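RabGAP/TBC protein (Chlamydomonas reinhardtii, PDB 4P17) is of unknown function but carries a TBC domain of the RabGAP family and may act on Rab GTPases in the flagellum. Local coordinates at residues A[29-34]-A[297-301]; A[235-239]-A[249-253]; A[141-145]-A[176-181]. One frame throughout, in Å; residues are numbered along the deposited sequence.

Interaction 1 (A[29-34]-A[297-301]); sequences ERRSCD and HQRDV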
ATOM      1  N   GLU A  29      20.186  -5.789   1.600  1.00 12.63           N
ATOM      2  CA  GLU A  29      18.999  -5.656   0.752  1.00 15.08           C
ATOM      3  C   GLU A  29      18.642  -4.182   0.654  1.00  9.02           C
ATOM      4  O   GLU A  29      18.537  -3.607  -0.431  1.00  9.83           O
ATOM      5  CB  GLU A  29      17.816  -6.467   1.315  1.00 10.80           C
ATOM      6  CG  GLU A  29      18.037  -7.980   1.200  1.00 14.58           C
ATOM      7  CD  GLU A  29      16.978  -8.835   1.864  1.00 18.08           C
ATOM      8  OE1 GLU A  29      16.088  -8.309   2.570  1.00 12.52           O
ATOM      9  OE2 GLU A  29      17.048 -10.068   1.696  1.00 25.12           O
ATOM     10  N   ARG A  30      18.513  -3.558   1.811  1.00 11.77           N
ATOM     11  CA  ARG A  30      18.117  -2.157   1.835  1.00 12.53           C
ATOM     12  C   ARG A  30      19.185  -1.240   1.188  1.00 11.40           C
ATOM     13  O   ARG A  30      18.862  -0.263   0.511  1.00  9.48           O
ATOM     14  CB  ARG A  30      17.816  -1.747   3.291  1.00 12.24           C
ATOM     15  CG  ARG A  30      16.570  -2.410   3.866  1.00 13.31           C
ATOM     16  CD  ARG A  30      16.357  -2.053   5.346  1.00 20.33           C
ATOM     17  NE  ARG A  30      16.600  -0.642   5.604  1.00 19.48           N
ATOM     18  CZ  ARG A  30      15.694   0.320   5.441  1.00 14.96           C
ATOM     19  NH1 ARG A  30      14.471   0.022   5.034  1.00 23.81           N
ATOM     20  NH2 ARG A  30      16.008   1.587   5.692  1.00 20.85           N
ATOM     21  N   ARG A  31      20.463  -1.554   1.364  1.00 14.67           N
ATOM     22  CA  ARG A  31      21.509  -0.733   0.755  1.00 12.57           C
ATOM     23  C   ARG A  31      21.395  -0.829  -0.782  1.00 12.89           C
ATOM     24  O   ARG A  31      21.441   0.174  -1.479  1.00 10.34           O
ATOM     25  CB  ARG A  31      22.878  -1.181   1.280  1.00 14.05           C
ATOM     26  CG  ARG A  31      24.128  -0.612   0.625  1.00 20.39           C
ATOM     27  CD  ARG A  31      24.021   0.825   0.098  1.00 33.84           C
ATOM     28  NE  ARG A  31      23.483   1.804   1.040  1.00 38.67           N
ATOM     29  CZ  ARG A  31      23.299   3.092   0.757  1.00 25.07           C
ATOM     30  NH1 ARG A  31      23.603   3.567  -0.441  1.00 40.24           N
ATOM     31  NH2 ARG A  31      22.807   3.910   1.680  1.00 43.62           N
ATOM     32  N   SER A  32      21.225  -2.043  -1.290  1.00 12.74           N
ATOM     33  CA  SER A  32      21.038  -2.259  -2.716  1.00 11.90           C
ATOM     34  C   SER A  32      19.878  -1.438  -3.238  1.00  8.72           C
ATOM     35  O   SER A  32      19.977  -0.832  -4.290  1.00 11.35           O
ATOM     36  CB  SER A  32      20.802  -3.735  -3.031  1.00 16.17           C
ATOM     37  OG  SER A  32      20.727  -3.948  -4.447  1.00 14.96           O
ATOM     38  N   CYS A  33      18.765  -1.415  -2.512  1.00 10.59           N
ATOM     39  CA  CYS A  33      17.597  -0.696  -3.013  1.00  6.44           C
ATOM     40  C   CYS A  33      17.837   0.790  -3.014  1.00  6.18           C
ATOM     41  O   CYS A  33      17.382   1.493  -3.945  1.00  6.65           O
ATOM     42  CB  CYS A  33      16.363  -1.037  -2.196  1.00  6.84           C
ATOM     43  SG  CYS A  33      15.895  -2.807  -2.410  1.00 10.10           S
ATOM     44  N   ASP A  34      18.575   1.274  -2.011  1.00 10.27           N
ATOM     45  CA  ASP A  34      18.880   2.689  -1.931  1.00 11.35           C
ATOM     46  C   ASP A  34      19.831   3.086  -3.060  1.00 10.09           C
ATOM     47  O   ASP A  34      19.697   4.169  -3.632  1.00 10.40           O
ATOM     48  CB  ASP A  34      19.516   3.067  -0.585  1.00 20.09           C
ATOM     49  CG  ASP A  34      18.529   3.048   0.586  1.00 19.99           C
ATOM     50  OD1 ASP A  34      17.298   2.977   0.357  1.00 16.50           O
ATOM     51  OD2 ASP A  34      19.013   3.139   1.741  1.00 13.93           O
ATOM     52  N   HIS A 297      12.452  -6.787   2.843  1.00 11.26           N
ATOM     53  CA  HIS A 297      13.121  -5.511   2.651  1.00 11.00           C
ATOM     54  C   HIS A 297      13.608  -5.321   1.223  1.00 10.14           C
ATOM     55  O   HIS A 297      13.851  -4.199   0.807  1.00  7.99           O
ATOM     56  CB  HIS A 297      14.289  -5.384   3.644  1.00  8.62           C
ATOM     57  CG  HIS A 297      13.839  -5.343   5.062  1.00 13.60           C
ATOM     58  ND1 HIS A 297      13.206  -4.241   5.603  1.00 10.39           N
ATOM     59  CD2 HIS A 297      13.868  -6.282   6.037  1.00 11.24           C
ATOM     60  CE1 HIS A 297      12.897  -4.496   6.863  1.00 16.56           C
ATOM     61  NE2 HIS A 297      13.283  -5.724   7.150  1.00 14.79           N
ATOM     62  N   GLN A 298      13.665  -6.408   0.451  1.00 10.80           N
ATOM     63  CA  GLN A 298      14.154  -6.336  -0.912  1.00  9.12           C
ATOM     64  C   GLN A 298      13.032  -5.856  -1.819  1.00 10.22           C
ATOM     65  O   GLN A 298      12.398  -6.640  -2.551  1.00  8.92           O
ATOM     66  CB  GLN A 298      14.694  -7.704  -1.378  1.00 13.98           C
ATOM     67  CG  GLN A 298      16.091  -7.643  -1.982  1.00 13.12           C
ATOM     68  CD  GLN A 298      16.277  -6.505  -2.959  1.00 16.56           C
ATOM     69  OE1 GLN A 298      15.312  -5.966  -3.505  1.00 11.13           O
ATOM     70  NE2 GLN A 298      17.525  -6.122  -3.176  1.00  9.50           N
ATOM     71  N   ARG A 299      12.760  -4.559  -1.768  1.00  4.03           N
ATOM     72  CA  ARG A 299      11.654  -4.015  -2.538  1.00 12.12           C
ATOM     73  C   ARG A 299      11.918  -4.020  -4.059  1.00 10.31           C
ATOM     74  O   ARG A 299      10.998  -4.128  -4.861  1.00  6.40           O
ATOM     75  CB  ARG A 299      11.316  -2.595  -2.045  1.00 10.15           C
ATOM     76  CG  ARG A 299      12.437  -1.593  -2.083  1.00  8.36           C
ATOM     77  CD  ARG A 299      12.074  -0.377  -1.292  1.00  8.40           C
ATOM     78  NE  ARG A 299      13.051   0.694  -1.475  1.00  7.56           N
ATOM     79  CZ  ARG A 299      14.081   0.908  -0.673  1.00 10.81           C
ATOM     80  NH1 ARG A 299      14.304   0.123   0.375  1.00  3.83           N
ATOM     81  NH2 ARG A 299      14.890   1.917  -0.920  1.00  8.05           N
ATOM     82  N   ASP A 300      13.187  -3.976  -4.454  1.00  8.23           N
ATOM     83  CA  ASP A 300      13.520  -4.050  -5.860  1.00  7.92           C
ATOM     84  C   ASP A 300      13.141  -5.420  -6.426  1.00  9.45           C
ATOM     85  O   ASP A 300      12.501  -5.536  -7.488  1.00  6.24           O
ATOM     86  CB  ASP A 300      15.016  -3.817  -6.104  1.00 15.38           C
ATOM     87  CG  ASP A 300      15.449  -2.365  -5.990  1.00 17.04           C
ATOM     88  OD1 ASP A 300      14.613  -1.433  -6.088  1.00 16.28           O
ATOM     89  OD2 ASP A 300      16.680  -2.169  -5.871  1.00  6.61           O
ATOM     90  N   VAL A 301      13.541  -6.465  -5.713  1.00  8.31           N
ATOM     91  CA  VAL A 301      13.263  -7.819  -6.164  1.00  4.95           C
ATOM     92  C   VAL A 301      11.769  -8.111  -6.097  1.00  9.08           C
ATOM     93  O   VAL A 301      11.229  -8.824  -6.968  1.00  6.45           O
ATOM     94  CB  VAL A 301      14.049  -8.818  -5.339  1.00 11.19           C
ATOM     95  CG1 VAL A 301      13.623 -10.254  -5.653  1.00 14.39           C
ATOM     96  CG2 VAL A 301      15.533  -8.586  -5.588  1.00 10.66           C
TER
HETATM   97  O   HOH W   1      13.882  -9.432   1.844  1.00 20.80           O
HETATM   98  O   HOH W   2      12.900  -1.756   4.350  1.00 10.60           O
HETATM   99  O   HOH W   3      18.096  -4.213  -5.447  1.00 11.04           O
HETATM  100  O   HOH W   4      15.138   1.038  -5.339  1.00  8.72           O
HETATM  101  O   HOH W   5      16.036   1.116   2.135  1.00 20.68           O
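Polar side chains and water join residues 29-34, near the start of helix 27-50, to residues 297-301, which lead into helix 299-306 at the other end of the chain. The charged link is a salt bridge of 2.9 Å from Arg299 NH2 to Asp34 OD1, with the oxygen in the guanidinium plane and met nearly along its C-O axis. The same guanidinium has Cys33 CB over one face, 3.4 Å from Arg299 CZ, while Asp34 meets its edge. Gln298 is the N-cap of helix 299-306 in this all-helical TBC fold: its OE1 accepts from Val301 N at 2.9 Å, while its CG packs 3.7 Å from Glu29 CG. Inside the first turn, Asp300 N donates to Cys33 SG over 3.6 Å, giving the buried sulfur a backbone partner. Cys33 SG stands anti to its carbonyl carbon (chi1 -66°), which directs it at this turn. Waters add further links: one joins Arg30 NH1 and His297 ND1, another joins Ser32 OG, Gln298 NE2 and Asp300 OD2. Beyond the two segments Arg30 pairs with Glu244 and Asp300 with Arg248, both on helix 243-256, and Asp300 OD2 also accepts from Asn36 of helix 27-50.

Interaction 2 (A[235-239]-A[249-253]); sequences CLFSV and TWDSL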
ATOM      1  N   CYS A 235      -5.693  -4.076   3.197  1.00 10.35           N
ATOM      2  CA  CYS A 235      -4.824  -3.055   3.795  1.00  6.78           C
ATOM      3  C   CYS A 235      -3.752  -2.592   2.847  1.00  3.30           C
ATOM      4  O   CYS A 235      -2.891  -1.832   3.221  1.00  8.54           O
ATOM      5  CB  CYS A 235      -4.180  -3.589   5.068  1.00 12.39           C
ATOM      6  SG  CYS A 235      -5.426  -4.063   6.291  1.00 14.15           S
ATOM      7  N   LEU A 236      -3.812  -3.048   1.604  1.00  6.00           N
ATOM      8  CA  LEU A 236      -2.830  -2.710   0.594  1.00  6.40           C
ATOM      9  C   LEU A 236      -1.413  -2.912   1.089  1.00 10.15           C
ATOM     10  O   LEU A 236      -0.575  -2.031   0.929  1.00  5.81           O
ATOM     11  CB  LEU A 236      -2.983  -1.258   0.139  1.00  8.08           C
ATOM     12  CG  LEU A 236      -4.396  -0.867  -0.204  1.00  6.89           C
ATOM     13  CD1 LEU A 236      -4.426   0.644  -0.433  1.00  6.76           C
ATOM     14  CD2 LEU A 236      -4.825  -1.656  -1.426  1.00  7.24           C
ATOM     15  N   PHE A 237      -1.190  -4.076   1.697  1.00  6.08           N
ATOM     16  CA  PHE A 237       0.085  -4.506   2.301  1.00  6.44           C
ATOM     17  C   PHE A 237       0.564  -3.703   3.499  1.00  4.06           C
ATOM     18  O   PHE A 237       1.638  -3.987   4.019  1.00  5.25           O
ATOM     19  CB  PHE A 237       1.201  -4.541   1.229  1.00  7.07           C
ATOM     20  CG  PHE A 237       0.905  -5.480   0.077  1.00  7.82           C
ATOM     21  CD1 PHE A 237       0.921  -6.858   0.266  1.00  9.14           C
ATOM     22  CD2 PHE A 237       0.569  -4.983  -1.173  1.00  7.53           C
ATOM     23  CE1 PHE A 237       0.620  -7.711  -0.782  1.00 12.60           C
ATOM     24  CE2 PHE A 237       0.250  -5.826  -2.213  1.00 17.07           C
ATOM     25  CZ  PHE A 237       0.284  -7.195  -2.025  1.00 11.94           C
ATOM     26  N   SER A 238      -0.224  -2.734   3.990  1.00  3.34           N
ATOM     27  CA  SER A 238       0.309  -1.786   4.925  1.00  4.61           C
ATOM     28  C   SER A 238       0.572  -2.410   6.302  1.00 10.96           C
ATOM     29  O   SER A 238       1.407  -1.887   7.044  1.00 12.44           O
ATOM     30  CB  SER A 238      -0.607  -0.550   5.082  1.00  6.58           C
ATOM     31  OG  SER A 238      -1.943  -0.864   5.480  1.00 10.05           O
ATOM     32  N   VAL A 239      -0.113  -3.510   6.640  1.00 10.25           N
ATOM     33  CA  VAL A 239       0.117  -4.191   7.917  1.00  9.62           C
ATOM     34  C   VAL A 239       0.967  -5.459   7.751  1.00 15.51           C
ATOM     35  O   VAL A 239       1.042  -6.270   8.665  1.00 19.85           O
ATOM     36  CB  VAL A 239      -1.194  -4.601   8.619  1.00 11.44           C
ATOM     37  CG1 VAL A 239      -2.177  -3.403   8.696  1.00 10.55           C
ATOM     38  CG2 VAL A 239      -1.866  -5.738   7.914  1.00 16.64           C
ATOM     39  N   THR A 249       4.872  -0.860  -3.876  1.00  1.37           N
ATOM     40  CA  THR A 249       3.617  -1.429  -4.383  1.00  3.70           C
ATOM     41  C   THR A 249       2.621  -0.293  -4.689  1.00  4.81           C
ATOM     42  O   THR A 249       1.893  -0.307  -5.700  1.00  5.53           O
ATOM     43  CB  THR A 249       2.960  -2.457  -3.422  1.00  6.03           C
ATOM     44  OG1 THR A 249       2.305  -1.811  -2.330  1.00  6.12           O
ATOM     45  CG2 THR A 249       3.967  -3.475  -2.886  1.00  4.56           C
ATOM     46  N   TRP A 250       2.623   0.708  -3.831  1.00  3.07           N
ATOM     47  CA  TRP A 250       1.695   1.828  -3.980  1.00  6.30           C
ATOM     48  C   TRP A 250       2.052   2.698  -5.179  1.00  5.78           C
ATOM     49  O   TRP A 250       1.150   3.189  -5.907  1.00  4.32           O
ATOM     50  CB  TRP A 250       1.687   2.657  -2.693  1.00  7.83           C
ATOM     51  CG  TRP A 250       0.932   2.001  -1.526  1.00  6.40           C
ATOM     52  CD1 TRP A 250       0.500   0.668  -1.430  1.00  4.58           C
ATOM     53  CD2 TRP A 250       0.513   2.646  -0.313  1.00  5.87           C
ATOM     54  NE1 TRP A 250      -0.165   0.490  -0.227  1.00  7.99           N
ATOM     55  CE2 TRP A 250      -0.153   1.677   0.477  1.00  6.60           C
ATOM     56  CE3 TRP A 250       0.628   3.961   0.180  1.00  5.28           C
ATOM     57  CZ2 TRP A 250      -0.698   1.979   1.745  1.00  6.74           C
ATOM     58  CZ3 TRP A 250       0.084   4.252   1.455  1.00  5.39           C
ATOM     59  CH2 TRP A 250      -0.573   3.263   2.205  1.00  4.45           C
ATOM     60  N   ASP A 251       3.350   2.891  -5.409  1.00  3.55           N
ATOM     61  CA  ASP A 251       3.812   3.577  -6.638  1.00  4.01           C
ATOM     62  C   ASP A 251       3.074   3.032  -7.855  1.00  5.22           C
ATOM     63  O   ASP A 251       2.460   3.756  -8.611  1.00  5.74           O
ATOM     64  CB  ASP A 251       5.314   3.420  -6.890  1.00  3.63           C
ATOM     65  CG  ASP A 251       6.189   4.157  -5.865  1.00  7.40           C
ATOM     66  OD1 ASP A 251       5.671   5.057  -5.194  1.00  3.88           O
ATOM     67  OD2 ASP A 251       7.407   3.840  -5.762  1.00  2.93           O
ATOM     68  N   SER A 252       3.148   1.728  -8.054  1.00  7.77           N
ATOM     69  CA  SER A 252       2.495   1.139  -9.222  1.00  4.42           C
ATOM     70  C   SER A 252       0.971   1.021  -9.090  1.00  8.03           C
ATOM     71  O   SER A 252       0.262   1.111 -10.094  1.00  6.31           O
ATOM     72  CB  SER A 252       3.113  -0.213  -9.520  1.00  6.06           C
ATOM     73  OG  SER A 252       4.423   0.011 -10.066  1.00  7.93           O
ATOM     74  N   LEU A 253       0.464   0.823  -7.880  1.00  4.83           N
ATOM     75  CA  LEU A 253      -0.981   0.773  -7.667  1.00  5.55           C
ATOM     76  C   LEU A 253      -1.659   2.066  -8.113  1.00 11.66           C
ATOM     77  O   LEU A 253      -2.738   2.055  -8.731  1.00  8.71           O
ATOM     78  CB  LEU A 253      -1.315   0.528  -6.189  1.00  5.61           C
ATOM     79  CG  LEU A 253      -2.798   0.578  -5.789  1.00  3.80           C
ATOM     80  CD1 LEU A 253      -3.591  -0.533  -6.497  1.00  4.65           C
ATOM     81  CD2 LEU A 253      -2.996   0.504  -4.277  1.00  8.28           C
TER
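A Schellman motif ending helix 226-234 meets helix 243-256 in the buried centre of the chain, within the helical TBC domain. Leu236, with positive phi, is its C-prime residue, and a type I' turn from Cys235 to Ser238 carries the chain onward. Trp250 bonds to the backbone of this turn: NE1 donates to Leu236 O at 2.8 Å, with an N-H...O angle of 154°. The bond falls on a lone pair in the carbonyl plane, although the oxygen is tilted 16° from the indole plane. Leu236 CB comes to 3.3 Å from Trp250 NE1, off the indole plane, beside the carbonyl that takes the bond. Further along, Leu236 CD2 packs 4.0 Å from Leu253 CD2, one helical turn after Thr249, the two leucines crossing at about a right angle; Leu179 of helix 169-183 adjoins both. A leucine in place of Trp250 would probably leave the buried Leu236 carbonyl without its indole donor and open a gap beside Leu160 and Met161. Phe237 brings CD2 of its ring to Thr249, whose hydroxyl is bonded to Val246 O in its own helix. Ser238 OG sits between its backbone N and carbonyl carbon (chi1 57°), turned back into the bend; it is bonded to Thr156 of helix 153-164 and donates to Cys235 O at 2.6 Å, an oxygen that also accepts from Ser238 N.

Interaction 3 (A[141-145]-A[176-181]); sequences YSVHN and LAALVE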
ATOM      1  N   TYR A 141     -13.403  11.417   5.688  1.00  4.72           N
ATOM      2  CA  TYR A 141     -13.739  10.574   4.560  1.00  8.10           C
ATOM      3  C   TYR A 141     -15.071   9.842   4.808  1.00 11.66           C
ATOM      4  O   TYR A 141     -15.870   9.671   3.880  1.00  9.14           O
ATOM      5  CB  TYR A 141     -12.622   9.560   4.257  1.00 10.46           C
ATOM      6  CG  TYR A 141     -12.884   8.970   2.905  1.00 10.18           C
ATOM      7  CD1 TYR A 141     -12.623   9.700   1.759  1.00  8.19           C
ATOM      8  CD2 TYR A 141     -13.475   7.720   2.776  1.00 11.91           C
ATOM      9  CE1 TYR A 141     -12.927   9.176   0.511  1.00  8.24           C
ATOM     10  CE2 TYR A 141     -13.790   7.202   1.525  1.00  9.03           C
ATOM     11  CZ  TYR A 141     -13.512   7.936   0.419  1.00  5.57           C
ATOM     12  OH  TYR A 141     -13.829   7.432  -0.815  1.00 13.23           O
ATOM     13  N   SER A 142     -15.324   9.489   6.068  1.00  6.79           N
ATOM     14  CA  SER A 142     -16.494   8.686   6.443  1.00 11.13           C
ATOM     15  C   SER A 142     -17.825   9.400   6.225  1.00 15.42           C
ATOM     16  O   SER A 142     -18.864   8.753   6.001  1.00 14.54           O
ATOM     17  CB  SER A 142     -16.379   8.258   7.912  1.00 18.13           C
ATOM     18  OG  SER A 142     -16.734   9.317   8.776  1.00 13.59           O
ATOM     19  N   VAL A 143     -17.799  10.729   6.301  1.00 10.01           N
ATOM     20  CA  VAL A 143     -18.966  11.548   5.976  1.00 12.80           C
ATOM     21  C   VAL A 143     -18.980  11.955   4.498  1.00 16.68           C
ATOM     22  O   VAL A 143     -20.047  12.135   3.917  1.00 13.03           O
ATOM     23  CB  VAL A 143     -19.042  12.806   6.869  1.00 12.27           C
ATOM     24  CG1 VAL A 143     -19.209  12.375   8.338  1.00 27.31           C
ATOM     25  CG2 VAL A 143     -17.812  13.701   6.702  1.00 13.44           C
ATOM     26  N   HIS A 144     -17.811  12.068   3.884  1.00 10.29           N
ATOM     27  CA  HIS A 144     -17.725  12.384   2.458  1.00  9.30           C
ATOM     28  C   HIS A 144     -18.329  11.280   1.593  1.00  7.76           C
ATOM     29  O   HIS A 144     -18.994  11.542   0.602  1.00  8.55           O
ATOM     30  CB  HIS A 144     -16.276  12.615   2.104  1.00  6.33           C
ATOM     31  CG  HIS A 144     -15.947  12.394   0.684  1.00 11.05           C
ATOM     32  ND1 HIS A 144     -16.256  13.295  -0.310  1.00 11.40           N
ATOM     33  CD2 HIS A 144     -15.291  11.375   0.086  1.00 10.90           C
ATOM     34  CE1 HIS A 144     -15.811  12.826  -1.463  1.00 13.63           C
ATOM     35  NE2 HIS A 144     -15.212  11.673  -1.244  1.00 11.18           N
ATOM     36  N   ASN A 145     -18.049  10.042   1.983  1.00  8.46           N
ATOM     37  CA  ASN A 145     -18.497   8.838   1.305  1.00 10.49           C
ATOM     38  C   ASN A 145     -19.198   7.988   2.327  1.00 11.13           C
ATOM     39  O   ASN A 145     -18.627   7.111   2.959  1.00 13.10           O
ATOM     40  CB  ASN A 145     -17.300   8.112   0.694  1.00  9.83           C
ATOM     41  CG  ASN A 145     -17.708   6.933  -0.153  1.00 18.01           C
ATOM     42  OD1 ASN A 145     -18.833   6.450  -0.067  1.00 13.19           O
ATOM     43  ND2 ASN A 145     -16.786   6.452  -0.958  1.00 12.58           N
ATOM     44  N   LEU A 176      -6.917   8.945  -0.596  1.00  6.72           N
ATOM     45  CA  LEU A 176      -7.841   7.932  -0.121  1.00  4.64           C
ATOM     46  C   LEU A 176      -9.113   7.934  -1.008  1.00  6.34           C
ATOM     47  O   LEU A 176      -9.604   6.889  -1.418  1.00  6.93           O
ATOM     48  CB  LEU A 176      -8.184   8.186   1.347  1.00  4.65           C
ATOM     49  CG  LEU A 176      -9.156   7.183   1.975  1.00  6.53           C
ATOM     50  CD1 LEU A 176      -8.551   5.767   2.044  1.00  8.98           C
ATOM     51  CD2 LEU A 176      -9.569   7.658   3.355  1.00  3.20           C
ATOM     52  N   ALA A 177      -9.650   9.120  -1.315  1.00  4.48           N
ATOM     53  CA  ALA A 177     -10.819   9.199  -2.187  1.00  5.40           C
ATOM     54  C   ALA A 177     -10.527   8.580  -3.551  1.00 10.91           C
ATOM     55  O   ALA A 177     -11.302   7.753  -4.059  1.00  9.84           O
ATOM     56  CB  ALA A 177     -11.254  10.660  -2.367  1.00  7.08           C
ATOM     57  N   ALA A 178      -9.409   8.972  -4.153  1.00 12.95           N
ATOM     58  CA  ALA A 178      -9.031   8.399  -5.446  1.00  7.22           C
ATOM     59  C   ALA A 178      -8.937   6.871  -5.369  1.00  5.85           C
ATOM     60  O   ALA A 178      -9.418   6.163  -6.236  1.00  6.58           O
ATOM     61  CB  ALA A 178      -7.727   8.997  -5.923  1.00  8.43           C
ATOM     62  N   LEU A 179      -8.379   6.365  -4.286  1.00  8.94           N
ATOM     63  CA  LEU A 179      -8.178   4.927  -4.121  1.00  3.16           C
ATOM     64  C   LEU A 179      -9.478   4.142  -4.019  1.00  6.18           C
ATOM     65  O   LEU A 179      -9.696   3.158  -4.726  1.00  9.26           O
ATOM     66  CB  LEU A 179      -7.313   4.713  -2.878  1.00  7.36           C
ATOM     67  CG  LEU A 179      -7.175   3.292  -2.372  1.00  7.79           C
ATOM     68  CD1 LEU A 179      -6.176   2.536  -3.265  1.00  9.28           C
ATOM     69  CD2 LEU A 179      -6.727   3.279  -0.938  1.00 17.41           C
ATOM     70  N   VAL A 180     -10.325   4.574  -3.107  1.00  8.60           N
ATOM     71  CA  VAL A 180     -11.613   3.959  -2.846  1.00 10.61           C
ATOM     72  C   VAL A 180     -12.552   4.152  -4.012  1.00  8.90           C
ATOM     73  O   VAL A 180     -13.257   3.220  -4.386  1.00 10.80           O
ATOM     74  CB  VAL A 180     -12.261   4.553  -1.596  1.00 10.92           C
ATOM     75  CG1 VAL A 180     -13.611   3.942  -1.334  1.00 10.72           C
ATOM     76  CG2 VAL A 180     -11.371   4.345  -0.398  1.00  7.44           C
ATOM     77  N   GLU A 181     -12.595   5.363  -4.564  1.00  8.08           N
ATOM     78  CA  GLU A 181     -13.641   5.668  -5.525  1.00 12.62           C
ATOM     79  C   GLU A 181     -13.288   5.331  -6.968  1.00 12.90           C
ATOM     80  O   GLU A 181     -14.190   5.034  -7.756  1.00  9.67           O
ATOM     81  CB  GLU A 181     -14.024   7.139  -5.406  1.00 14.46           C
ATOM     82  CG  GLU A 181     -14.457   7.481  -3.988  1.00  9.87           C
ATOM     83  CD  GLU A 181     -14.479   8.956  -3.693  1.00 11.69           C
ATOM     84  OE1 GLU A 181     -14.639   9.798  -4.621  1.00 13.55           O
ATOM     85  OE2 GLU A 181     -14.298   9.284  -2.510  1.00 10.23           O
TER
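Tyr141 reaches from helix 128-144 into helix 169-183, and its side chain touches four residues there in turn. CB already lies 3.7 Å from Leu176 CD2. CG stands anti to the backbone N (chi1 -166°), which sends the ring across to the other helix, and the same Leu176 CD2 approaches CG at 3.6 Å. Leu176 CG is poised over the ring face in a CH-pi contact, 4.2 Å from the centroid and 11° off the normal. Farther out, CE1 runs up against the backbone of the neighbouring helix, 3.4 Å from Ala177 CA, where the small alanine side chain lets the ring come close. At the tip, OH lies beside Val180 CB and donates to Glu181 OE2 at 2.6 Å, using the anti lone pair of that oxygen; ring and carboxylate are nearly coplanar. The hydroxyl also accepts from Asn145 ND2, so it works as donor and acceptor at once.

Glu181 OE2 has a second donor, His144 NE2, at 2.9 Å. It arrives on the syn side, 22° out of the carboxylate plane, and the oxygen lies close to the imidazole plane. Two bonds thus hold OE2, while OE1 forms a salt bridge with Lys86. On the far side of the imidazole, ND1 is hydrogen-bonded to Tyr94 OH, an arrangement likely to fix the ring's flip. These charged and polar neighbours probably favour an ionised carboxylate. Met154 of helix 153-164 touches both Tyr141 and Leu176. Seated among Leu176, Ala177, Val180 and Glu181, Tyr141 is a knob in a hole, a form of helix-helix packing, here within the all-helical TBC domain and finished by a polar cluster at the C-terminal end of helix 128-144.

Interactions 2 and 3 follow one another along the chain and meet directly, although their centres are 17 Å apart: Leu179, on the helix segment 176-181, places CD2 3.5 Å from Leu236 CD1 and its CD1 3.9 Å from Leu253 CD2. Helix 169-183 thus carries packing from the Tyr141 knob to the Schellman turn near the centre of the chain. Interaction 1 closes a sequence loop enclosing both. It stays about 7 Å from interaction 2 at the nearest atoms, but helix 243-256 bridges them, supplying Glu244 and Arg248 to one and Trp250 to the other. Interactions 1 and 3 lie on opposite sides of the chain's centre, with centres 32 Å apart.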